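Local coordinates for protein pyridoxine 4-oxidase (Mesorhizobium loti, PDB 4HA6) that probably oxidises the 4-hydroxymethyl group of pyridoxine with molecular oxygen, using bound FAD, as a member of the GMC oxidoreductase family, at residues A154-L166 against E315-A327. Numbering follows the deposited sequence.
Sequences ARAFIEAGASLGL and ESMAYMRADSFTA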
loop_
_atom_site.group_PDB
_atom_site.type_symbol
_atom_site.label_atom_id
_atom_site.label_comp_id
_atom_site.label_asym_id
_atom_site.label_seq_id
_atom_site.Cartn_x
_atom_site.Cartn_y
_atom_site.Cartn_z
ATOM N N ALA A 154 8.990 21.676 -5.411
ATOM C CA ALA A 154 8.017 20.823 -6.099
ATOM C C ALA A 154 7.376 21.536 -7.288
ATOM O O ALA A 154 7.129 20.922 -8.334
ATOM C CB ALA A 154 6.952 20.323 -5.140
ATOM N N ARG A 155 7.104 22.830 -7.144
ATOM C CA ARG A 155 6.532 23.564 -8.265
ATOM C C ARG A 155 7.521 23.636 -9.419
ATOM O O ARG A 155 7.136 23.621 -10.592
ATOM C CB ARG A 155 6.082 24.968 -7.844
ATOM C CG ARG A 155 4.848 24.972 -6.959
ATOM C CD ARG A 155 4.374 26.388 -6.676
ATOM N NE ARG A 155 4.608 26.777 -5.286
ATOM C CZ ARG A 155 5.572 27.608 -4.897
ATOM N NH1 ARG A 155 6.393 28.144 -5.798
ATOM N NH2 ARG A 155 5.710 27.908 -3.609
ATOM N N ALA A 156 8.801 23.727 -9.081
ATOM C CA ALA A 156 9.847 23.810 -10.083
ATOM C C ALA A 156 9.951 22.459 -10.799
ATOM O O ALA A 156 10.171 22.390 -12.021
ATOM C CB ALA A 156 11.155 24.181 -9.429
ATOM N N PHE A 157 9.792 21.387 -10.027
ATOM C CA PHE A 157 9.835 20.040 -10.568
ATOM C C PHE A 157 8.664 19.873 -11.529
ATOM O O PHE A 157 8.819 19.363 -12.648
ATOM C CB PHE A 157 9.741 19.047 -9.418
ATOM C CG PHE A 157 9.545 17.621 -9.844
ATOM C CD1 PHE A 157 10.617 16.866 -10.313
ATOM C CD2 PHE A 157 8.295 17.016 -9.727
ATOM C CE1 PHE A 157 10.445 15.534 -10.684
ATOM C CE2 PHE A 157 8.108 15.681 -10.098
ATOM C CZ PHE A 157 9.184 14.941 -10.577
ATOM N N ILE A 158 7.500 20.339 -11.094
ATOM C CA ILE A 158 6.278 20.223 -11.887
ATOM C C ILE A 158 6.449 20.958 -13.215
ATOM O O ILE A 158 6.091 20.428 -14.269
ATOM C CB ILE A 158 5.047 20.704 -11.073
ATOM C CG1 ILE A 158 4.629 19.611 -10.081
ATOM C CG2 ILE A 158 3.850 21.039 -11.972
ATOM C CD1 ILE A 158 3.583 20.040 -9.090
ATOM N N GLU A 159 7.031 22.156 -13.163
ATOM C CA GLU A 159 7.344 22.926 -14.371
ATOM C C GLU A 159 8.319 22.202 -15.302
ATOM O O GLU A 159 8.178 22.252 -16.523
ATOM C CB GLU A 159 7.935 24.285 -13.992
ATOM C CG GLU A 159 6.905 25.276 -13.480
ATOM C CD GLU A 159 5.871 25.613 -14.537
ATOM O OE1 GLU A 159 6.221 25.611 -15.742
ATOM O OE2 GLU A 159 4.712 25.872 -14.163
ATOM N N ALA A 160 9.322 21.549 -14.723
ATOM C CA ALA A 160 10.292 20.806 -15.520
ATOM C C ALA A 160 9.594 19.693 -16.289
ATOM O O ALA A 160 9.784 19.548 -17.496
ATOM C CB ALA A 160 11.394 20.242 -14.624
ATOM N N GLY A 161 8.784 18.908 -15.583
ATOM C CA GLY A 161 7.984 17.882 -16.228
ATOM C C GLY A 161 7.039 18.423 -17.297
ATOM O O GLY A 161 6.904 17.837 -18.370
ATOM N N ALA A 162 6.372 19.530 -16.990
ATOM C CA ALA A 162 5.430 20.150 -17.917
ATOM C C ALA A 162 6.118 20.633 -19.190
ATOM O O ALA A 162 5.552 20.540 -20.279
ATOM C CB ALA A 162 4.680 21.296 -17.233
ATOM N N SER A 163 7.335 21.154 -19.055
ATOM C CA SER A 163 8.082 21.625 -20.215
ATOM C C SER A 163 8.444 20.463 -21.131
ATOM O O SER A 163 8.604 20.646 -22.345
ATOM C CB SER A 163 9.345 22.369 -19.788
ATOM O OG SER A 163 10.302 21.487 -19.231
ATOM N N LEU A 164 8.552 19.265 -20.557
ATOM C CA LEU A 164 8.952 18.098 -21.337
ATOM C C LEU A 164 7.784 17.519 -22.135
ATOM O O LEU A 164 7.974 16.645 -22.977
ATOM C CB LEU A 164 9.583 17.041 -20.432
ATOM C CG LEU A 164 11.013 17.395 -20.035
ATOM C CD1 LEU A 164 11.523 16.587 -18.831
ATOM C CD2 LEU A 164 11.934 17.189 -21.240
ATOM N N GLY A 165 6.578 18.019 -21.887
ATOM C CA GLY A 165 5.413 17.499 -22.580
ATOM C C GLY A 165 4.350 16.883 -21.690
ATOM O O GLY A 165 3.245 16.623 -22.159
ATOM N N LEU A 166 4.662 16.640 -20.415
ATOM C CA LEU A 166 3.670 16.051 -19.510
ATOM C C LEU A 166 2.510 17.012 -19.246
ATOM O O LEU A 166 2.725 18.165 -18.882
ATOM C CB LEU A 166 4.315 15.647 -18.180
ATOM C CG LEU A 166 5.256 14.443 -18.202
ATOM C CD1 LEU A 166 6.082 14.396 -16.923
ATOM C CD2 LEU A 166 4.468 13.142 -18.378
ATOM N N GLU A 315 6.111 15.278 -2.440
ATOM C CA GLU A 315 4.948 16.091 -2.743
ATOM C C GLU A 315 4.357 15.857 -4.123
ATOM O O GLU A 315 3.188 16.179 -4.350
ATOM C CB GLU A 315 5.292 17.579 -2.581
ATOM C CG GLU A 315 5.907 17.936 -1.237
ATOM C CD GLU A 315 5.850 19.423 -0.940
ATOM O OE1 GLU A 315 5.591 20.211 -1.875
ATOM O OE2 GLU A 315 6.048 19.796 0.238
ATOM N N SER A 316 5.148 15.304 -5.043
ATOM C CA SER A 316 4.703 15.202 -6.437
ATOM C C SER A 316 5.303 14.003 -7.187
ATOM O O SER A 316 6.487 14.015 -7.545
ATOM C CB SER A 316 5.046 16.503 -7.179
ATOM O OG SER A 316 4.561 16.488 -8.512
ATOM N N MET A 317 4.486 12.973 -7.410
ATOM C CA MET A 317 4.845 11.884 -8.316
ATOM C C MET A 317 4.464 12.283 -9.717
ATOM O O MET A 317 3.359 12.800 -9.934
ATOM C CB MET A 317 4.058 10.616 -7.995
ATOM C CG MET A 317 4.296 10.045 -6.632
ATOM S SD MET A 317 6.045 9.830 -6.422
ATOM C CE MET A 317 6.293 11.144 -5.221
ATOM N N ALA A 318 5.359 12.030 -10.669
ATOM C CA ALA A 318 5.030 12.192 -12.075
ATOM C C ALA A 318 5.063 10.816 -12.727
ATOM O O ALA A 318 6.143 10.256 -12.932
ATOM C CB ALA A 318 6.026 13.120 -12.753
ATOM N N TYR A 319 3.887 10.266 -13.032
ATOM C CA TYR A 319 3.794 9.005 -13.764
ATOM C C TYR A 319 3.863 9.275 -15.263
ATOM O O TYR A 319 3.389 10.312 -15.730
ATOM C CB TYR A 319 2.483 8.293 -13.408
ATOM C CG TYR A 319 2.395 8.051 -11.929
ATOM C CD1 TYR A 319 2.983 6.924 -11.371
ATOM C CD2 TYR A 319 1.782 8.971 -11.081
ATOM C CE1 TYR A 319 2.931 6.693 -10.005
ATOM C CE2 TYR A 319 1.729 8.755 -9.700
ATOM C CZ TYR A 319 2.321 7.607 -9.176
ATOM O OH TYR A 319 2.313 7.347 -7.816
ATOM N N MET A 320 4.439 8.341 -16.019
ATOM C CA MET A 320 4.618 8.556 -17.450
ATOM C C MET A 320 4.925 7.247 -18.174
ATOM O O MET A 320 5.123 6.193 -17.553
ATOM C CB MET A 320 5.744 9.577 -17.684
ATOM C CG MET A 320 7.118 9.113 -17.178
ATOM S SD MET A 320 8.364 10.428 -16.963
ATOM C CE MET A 320 7.871 11.111 -15.381
ATOM N N ARG A 321 4.971 7.310 -19.497
ATOM C CA ARG A 321 5.390 6.156 -20.257
ATOM C C ARG A 321 6.912 6.102 -20.151
ATOM O O ARG A 321 7.562 7.113 -19.861
ATOM C CB ARG A 321 4.916 6.264 -21.712
ATOM C CG ARG A 321 3.387 6.358 -21.862
ATOM C CD ARG A 321 2.672 5.064 -21.449
ATOM N NE ARG A 321 2.913 4.006 -22.420
ATOM C CZ ARG A 321 2.426 2.772 -22.327
ATOM N NH1 ARG A 321 1.653 2.431 -21.298
ATOM N NH2 ARG A 321 2.717 1.879 -23.266
ATOM N N ALA A 322 7.480 4.923 -20.351
ATOM C CA ALA A 322 8.922 4.761 -20.215
ATOM C C ALA A 322 9.733 5.360 -21.376
ATOM O O ALA A 322 10.931 5.578 -21.224
ATOM C CB ALA A 322 9.266 3.304 -20.034
ATOM N N ASP A 323 9.104 5.622 -22.521
ATOM C CA ASP A 323 9.868 6.023 -23.714
ATOM C C ASP A 323 9.530 7.420 -24.244
ATOM O O ASP A 323 10.034 7.837 -25.296
ATOM C CB ASP A 323 9.715 4.987 -24.842
ATOM C CG ASP A 323 8.263 4.766 -25.246
ATOM O OD1 ASP A 323 7.369 5.459 -24.713
ATOM O OD2 ASP A 323 8.009 3.896 -26.105
ATOM N N SER A 324 8.683 8.140 -23.518
ATOM C CA SER A 324 8.200 9.430 -23.997
ATOM C C SER A 324 7.506 10.241 -22.917
ATOM O O SER A 324 6.713 9.712 -22.133
ATOM C CB SER A 324 7.224 9.220 -25.148
ATOM O OG SER A 324 6.491 10.405 -25.397
ATOM N N PHE A 325 7.779 11.537 -22.890
ATOM C CA PHE A 325 7.105 12.406 -21.933
ATOM C C PHE A 325 5.737 12.873 -22.446
ATOM O O PHE A 325 4.930 13.401 -21.685
ATOM C CB PHE A 325 7.982 13.616 -21.596
ATOM C CG PHE A 325 9.242 13.266 -20.857
ATOM C CD1 PHE A 325 9.208 12.990 -19.492
ATOM C CD2 PHE A 325 10.456 13.234 -21.519
ATOM C CE1 PHE A 325 10.367 12.674 -18.801
ATOM C CE2 PHE A 325 11.622 12.926 -20.846
ATOM C CZ PHE A 325 11.581 12.650 -19.475
ATOM N N THR A 326 5.472 12.667 -23.734
ATOM C CA THR A 326 4.248 13.188 -24.349
ATOM C C THR A 326 3.182 12.120 -24.528
ATOM O O THR A 326 2.008 12.430 -24.728
ATOM C CB THR A 326 4.532 13.821 -25.733
ATOM O OG1 THR A 326 5.325 12.920 -26.529
ATOM C CG2 THR A 326 5.271 15.149 -25.561
ATOM N N ALA A 327 3.594 10.861 -24.467
ATOM C CA ALA A 327 2.656 9.761 -24.648
ATOM C C ALA A 327 1.727 9.599 -23.439
ATOM O O ALA A 327 2.132 9.810 -22.285
ATOM C CB ALA A 327 3.405 8.476 -24.927
#
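L164 and F325 both turn CG anti to the carbonyl carbon (chi1 -77° and -66°), and their side chains run alongside each other in the same direction. L164 thereby sets CD1 over the centre of one face of the F325 ring, a CH-pi contact 4.0 Å from the centroid, while its CB packs near the ring's root, 3.8 Å from F325 CG. G165, the first residue to leave helical backbone angles, has positive phi and closes a Schellman motif; the turn brings T326 CG2 within 3.8 Å of G165 CA. Beyond it L166 reaches back to the strand: its CD2 lies 3.8 Å from M320 CB, the two side chains crossing at about a right angle, and its CD1 meets the F325 ring obliquely. Replacing F325 by an alanine is likely to leave L164 CD1 without its aromatic face and to open a gap beside L166. Earlier along both segments, helix 154-163 and strand 315-320 run nearly parallel, at 18°, their axes 8.7 Å apart at the closest. There the F157 ring lies against the strand, its CE2 4.2 Å from A318 CB, and S316 OG sits in plane at the ring edge. I158 CG1 packs 3.5 Å from that same hydroxyl, which is hydrogen-bonded to T181 O. E315, beside A154, is held by S151 N and S309 OG. The helix is thus packed, chiefly by apolar contacts, on the antiparallel-sheet face from which S316, A318 and M320 project, away from Y319 and the bound pyridoxamine, the buried polar groups of S316 and E315 being satisfied by neighbouring residues.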